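Local coordinates for putative GAF sensor protein (Burkholderia vietnamiensis, PDB 5HL6) that probably reduces free L-methionine-(R)-S-oxide, using a GAF domain of the free methionine sulfoxide reductase family, at residues D57-A62 with W140-P145; S123-P128 with A148-E153. One frame throughout, in Å; residues are numbered along the deposited sequence.

Contact 1: D57-A62 with W140-P145. With EDO (1,2-ethanediol), chain C.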
# COMPACT_ATOMS: atom_id res chain seq x y z
N ASP B 57 -8.42 15.21 2.37
CA ASP B 57 -8.26 15.80 1.04
C ASP B 57 -6.88 16.44 0.91
O ASP B 57 -6.15 16.61 1.88
CB ASP B 57 -9.38 16.81 0.76
CG ASP B 57 -9.17 18.14 1.47
OD1 ASP B 57 -8.53 18.17 2.55
OD2 ASP B 57 -9.65 19.17 0.96
N ARG B 58 -6.52 16.76 -0.34
CA ARG B 58 -5.29 17.49 -0.64
C ARG B 58 -4.05 16.76 -0.13
O ARG B 58 -3.16 17.36 0.49
CB ARG B 58 -5.36 18.91 -0.07
CG ARG B 58 -6.49 19.76 -0.63
CD ARG B 58 -6.53 21.13 0.03
NE ARG B 58 -6.78 21.04 1.47
CZ ARG B 58 -6.48 21.99 2.35
NH1 ARG B 58 -5.89 23.11 1.95
NH2 ARG B 58 -6.74 21.82 3.64
N LEU B 59 -3.98 15.45 -0.38
CA LEU B 59 -2.83 14.63 -0.06
C LEU B 59 -2.23 14.04 -1.33
O LEU B 59 -2.94 13.77 -2.30
CB LEU B 59 -3.19 13.49 0.90
CG LEU B 59 -3.76 13.84 2.27
CD1 LEU B 59 -3.88 12.58 3.11
CD2 LEU B 59 -2.86 14.86 2.96
N ASN B 60 -0.91 13.83 -1.32
CA ASN B 60 -0.26 13.15 -2.43
C ASN B 60 0.61 11.97 -2.00
O ASN B 60 1.13 11.26 -2.86
CB ASN B 60 0.57 14.14 -3.27
CG ASN B 60 1.79 14.66 -2.53
OD1 ASN B 60 1.68 15.21 -1.45
ND2 ASN B 60 2.96 14.49 -3.13
N TRP B 61 0.76 11.72 -0.70
CA TRP B 61 1.50 10.56 -0.23
C TRP B 61 1.09 10.30 1.21
O TRP B 61 0.86 11.25 1.96
CB TRP B 61 3.01 10.79 -0.30
CG TRP B 61 3.83 9.54 -0.53
CD1 TRP B 61 4.19 9.01 -1.74
CD2 TRP B 61 4.42 8.68 0.47
NE1 TRP B 61 4.95 7.88 -1.56
CE2 TRP B 61 5.10 7.66 -0.22
CE3 TRP B 61 4.43 8.69 1.87
CZ2 TRP B 61 5.81 6.66 0.45
CZ3 TRP B 61 5.12 7.67 2.54
CH2 TRP B 61 5.80 6.67 1.82
N ALA B 62 1.00 9.02 1.58
CA ALA B 62 0.74 8.66 2.97
C ALA B 62 1.15 7.21 3.18
O ALA B 62 0.62 6.32 2.50
CB ALA B 62 -0.73 8.88 3.32
N TRP B 140 5.54 7.37 10.34
CA TRP B 140 4.38 7.59 9.49
C TRP B 140 4.56 8.92 8.79
O TRP B 140 4.83 9.93 9.46
CB TRP B 140 3.10 7.59 10.34
CG TRP B 140 1.88 8.13 9.65
CD1 TRP B 140 1.29 9.33 9.88
CD2 TRP B 140 1.11 7.49 8.63
NE1 TRP B 140 0.19 9.48 9.07
CE2 TRP B 140 0.06 8.36 8.29
CE3 TRP B 140 1.20 6.26 7.97
CZ2 TRP B 140 -0.89 8.06 7.31
CZ3 TRP B 140 0.26 5.95 7.00
CH2 TRP B 140 -0.78 6.85 6.68
N ASP B 141 4.45 8.94 7.46
CA ASP B 141 4.75 10.12 6.65
C ASP B 141 3.57 10.47 5.76
O ASP B 141 3.05 9.60 5.06
CB ASP B 141 6.00 9.87 5.79
CG ASP B 141 6.34 11.05 4.86
OD1 ASP B 141 6.05 12.21 5.20
OD2 ASP B 141 6.90 10.79 3.79
N VAL B 142 3.15 11.74 5.77
CA VAL B 142 2.05 12.22 4.92
C VAL B 142 2.49 13.50 4.23
O VAL B 142 3.05 14.39 4.87
CB VAL B 142 0.75 12.46 5.70
CG1 VAL B 142 -0.39 12.83 4.75
CG2 VAL B 142 0.37 11.23 6.50
N ASP B 143 2.18 13.62 2.94
CA ASP B 143 2.58 14.76 2.15
C ASP B 143 1.38 15.36 1.44
O ASP B 143 0.41 14.66 1.11
CB ASP B 143 3.66 14.37 1.13
CG ASP B 143 4.91 13.84 1.80
OD1 ASP B 143 5.81 14.64 2.08
OD2 ASP B 143 4.98 12.62 2.07
N SER B 144 1.46 16.65 1.17
CA SER B 144 0.45 17.39 0.44
C SER B 144 1.13 18.22 -0.64
O SER B 144 2.24 18.70 -0.44
CB SER B 144 -0.33 18.33 1.37
OG SER B 144 -1.18 19.22 0.66
N PRO B 145 0.49 18.39 -1.80
CA PRO B 145 1.03 19.31 -2.82
C PRO B 145 0.69 20.77 -2.55
O PRO B 145 1.06 21.62 -3.36
CB PRO B 145 0.37 18.82 -4.12
CG PRO B 145 -0.94 18.24 -3.67
CD PRO B 145 -0.74 17.71 -2.27
C1 EDO C . -5.80 12.03 -1.57
O1 EDO C . -6.12 13.33 -1.05
C2 EDO C . -7.07 11.30 -1.98
O2 EDO C . -7.98 11.27 -0.86
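The carbonyl of D143 receives two backbone N-H groups from the neighbouring strand: N60 N at 2.9 Å, almost straight at 170° but above the carbonyl plane, and W61 N in a longer, weak bond. Two residues facing one make a classic beta bulge, placed where strand 61-67 begins beside the end of strand 136-144. D143 N returns a bond of 2.9 Å to W61 O, completing an antiparallel hydrogen-bonded pair; A62 and V142 follow as a non-hydrogen-bonded pair. Before the bulge, the S144 hydroxyl donates to R58 O (2.7 Å), tilted 25° from the carbonyl plane; OG lies anti to the backbone N (chi1 170°), directed across to the loop, and also bonds V146 N. On one face L59 CD2 meets V142 CG1 (3.7 Å), and A62 CB meets CH2 of the W140 ring, with Y53 of helix 41-55 and M158 of helix 152-176 covering this side. On the other, the W61 ring turns its edge to D141 O (3.6 Å from CE3), while its NE1 bonds K80 O and its ring stacks with F77. The D141 and D143 carboxylates approach there, OD2 to OD2 3.2 Å. The pairing thus gathers acidic groups on the W61 side of the sheet, where E124 joins them.

Contact 2: S123-P128 with A148-E153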
# COMPACT_ATOMS: atom_id res chain seq x y z
N SER B 123 4.08 20.39 1.60
CA SER B 123 4.02 20.33 3.05
C SER B 123 3.92 18.87 3.47
O SER B 123 3.50 17.99 2.71
CB SER B 123 2.85 21.15 3.62
OG SER B 123 1.62 20.80 3.00
N GLU B 124 4.33 18.61 4.71
CA GLU B 124 4.59 17.24 5.12
C GLU B 124 4.50 17.17 6.63
O GLU B 124 4.83 18.13 7.34
CB GLU B 124 5.97 16.79 4.62
CG GLU B 124 6.44 15.42 5.10
CD GLU B 124 7.75 15.00 4.46
OE1 GLU B 124 8.06 13.78 4.45
OE2 GLU B 124 8.48 15.88 3.97
N ILE B 125 4.05 16.02 7.12
CA ILE B 125 4.07 15.71 8.55
C ILE B 125 4.62 14.29 8.69
O ILE B 125 4.22 13.38 7.95
CB ILE B 125 2.67 15.84 9.18
CG1 ILE B 125 2.72 15.48 10.66
CG2 ILE B 125 1.64 14.95 8.47
CD1 ILE B 125 1.44 15.78 11.38
N VAL B 126 5.58 14.12 9.61
CA VAL B 126 6.18 12.82 9.89
C VAL B 126 6.07 12.54 11.38
O VAL B 126 6.58 13.32 12.20
CB VAL B 126 7.65 12.74 9.45
CG1 VAL B 126 8.14 11.33 9.71
CG2 VAL B 126 7.79 13.10 7.98
N VAL B 127 5.44 11.42 11.73
CA VAL B 127 5.20 11.03 13.12
C VAL B 127 6.08 9.82 13.43
O VAL B 127 5.91 8.77 12.80
CB VAL B 127 3.72 10.70 13.36
CG1 VAL B 127 3.48 10.25 14.82
CG2 VAL B 127 2.85 11.90 13.03
N PRO B 128 7.00 9.91 14.39
CA PRO B 128 7.78 8.73 14.76
C PRO B 128 6.90 7.70 15.46
O PRO B 128 5.95 8.04 16.17
CB PRO B 128 8.85 9.29 15.70
CG PRO B 128 8.22 10.51 16.28
CD PRO B 128 7.38 11.10 15.18
N ALA B 148 1.61 24.49 3.47
CA ALA B 148 1.02 24.62 4.81
C ALA B 148 -0.32 23.90 4.93
O ALA B 148 -1.28 24.42 5.52
CB ALA B 148 0.89 26.09 5.20
N ARG B 149 -0.40 22.70 4.37
CA ARG B 149 -1.63 21.91 4.50
C ARG B 149 -1.84 21.42 5.93
O ARG B 149 -2.99 21.23 6.35
CB ARG B 149 -1.58 20.73 3.52
CG ARG B 149 -2.50 19.55 3.85
CD ARG B 149 -3.95 19.82 3.48
NE ARG B 149 -4.80 18.65 3.65
CZ ARG B 149 -5.36 18.29 4.80
NH1 ARG B 149 -5.14 19.00 5.90
NH2 ARG B 149 -6.13 17.21 4.86
N PHE B 150 -0.76 21.24 6.70
CA PHE B 150 -0.83 20.65 8.03
C PHE B 150 -0.51 21.70 9.09
O PHE B 150 0.54 22.34 9.04
CB PHE B 150 0.12 19.46 8.16
CG PHE B 150 -0.04 18.44 7.07
CD1 PHE B 150 -1.15 17.61 7.04
CD2 PHE B 150 0.92 18.31 6.07
CE1 PHE B 150 -1.30 16.67 6.03
CE2 PHE B 150 0.77 17.37 5.06
CZ PHE B 150 -0.34 16.55 5.04
N ASP B 151 -1.42 21.87 10.05
CA ASP B 151 -1.23 22.74 11.20
C ASP B 151 -1.17 21.89 12.47
O ASP B 151 -1.12 20.65 12.42
CB ASP B 151 -2.35 23.79 11.27
CG ASP B 151 -3.74 23.18 11.32
OD1 ASP B 151 -3.93 22.11 11.94
OD2 ASP B 151 -4.67 23.79 10.75
N ASP B 152 -1.18 22.56 13.62
CA ASP B 152 -1.03 21.83 14.87
C ASP B 152 -2.22 20.91 15.15
O ASP B 152 -2.06 19.93 15.89
CB ASP B 152 -0.84 22.79 16.04
CG ASP B 152 -0.23 22.11 17.24
OD1 ASP B 152 0.82 21.45 17.07
OD2 ASP B 152 -0.81 22.20 18.34
N GLU B 153 -3.39 21.20 14.58
CA GLU B 153 -4.52 20.28 14.70
C GLU B 153 -4.27 19.01 13.91
O GLU B 153 -4.61 17.91 14.36
CB GLU B 153 -5.81 20.95 14.24
CG GLU B 153 -6.41 21.93 15.23
CD GLU B 153 -7.74 22.48 14.75
OE1 GLU B 153 -7.76 23.21 13.73
OE2 GLU B 153 -8.77 22.16 15.38
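S123 and R149 join strand 123-130 of the antiparallel GAF-domain sheet to the loop that leads into its C-terminal helix, 152-176. Strand 123-130 is flanked in the sheet by 136-144 and 103-105, and the loop returns from the end of 136-144 to pass over the face bearing S123 and I125. The tight part is the F150 side chain, packed on both faces. I125 CG2 sits over the centre of one face in a CH-pi contact, 4.0 Å from the centroid and only 4° off the ring normal. R149 CG, from the preceding residue, lies 3.7 Å above the opposite face, and the chain then bends at chi2 and leads away from the strand, where NE bonds D57 O. The ring edge is turned to the strand backbone, with S123 O 3.7 Å from CE2 and E124 N equally near CD2. With CG anti to the carbonyl carbon (chi1 -52°), the phenyl group is directed at the strand, while L59 adds to its packing and M158 of helix 152-176 touches I125.

Before and after this packed pair in the chain the contact loosens. Ahead of it, A148 is exposed and turns its methyl group away from the strand. After it, D151 also points away, at the N-cap of the helix: its OD1 accepts from D154 N and, weakly, from E153 N, and its OD2 forms a salt bridge with K20. D152 and E153 are exposed and make no contact with 123-128. The start of the loop is fastened by the S123 hydroxyl, which bonds V146 O and accepts the backbone N-H of R149, with N to OG 3.1 Å and an angle of 156° at the hydrogen.

How the contacts relate
Contacts 1 and 2 lie about 9 Å apart, centre to centre, and share one antiparallel sheet: strand 136-144 pairs with 61-67 in contact 1 and with 123-130 of contact 2. W140 O and V127 N, 2.8 Å apart, probably form one of the hydrogen bonds joining them. On one face, E124 OE1 comes within 2.7 Å of D141 OD1, so acidic groups of both contacts crowd together. On the other, R149 CB packs 3.3 Å from S144 OG, so the loop before helix 152-176 also touches the bulged end of contact 1. The ethanediol, probably from the crystallisation liquor, takes the L59 N-H at 3.1 Å through O1 and is also bonded to Y53 O and L56 O.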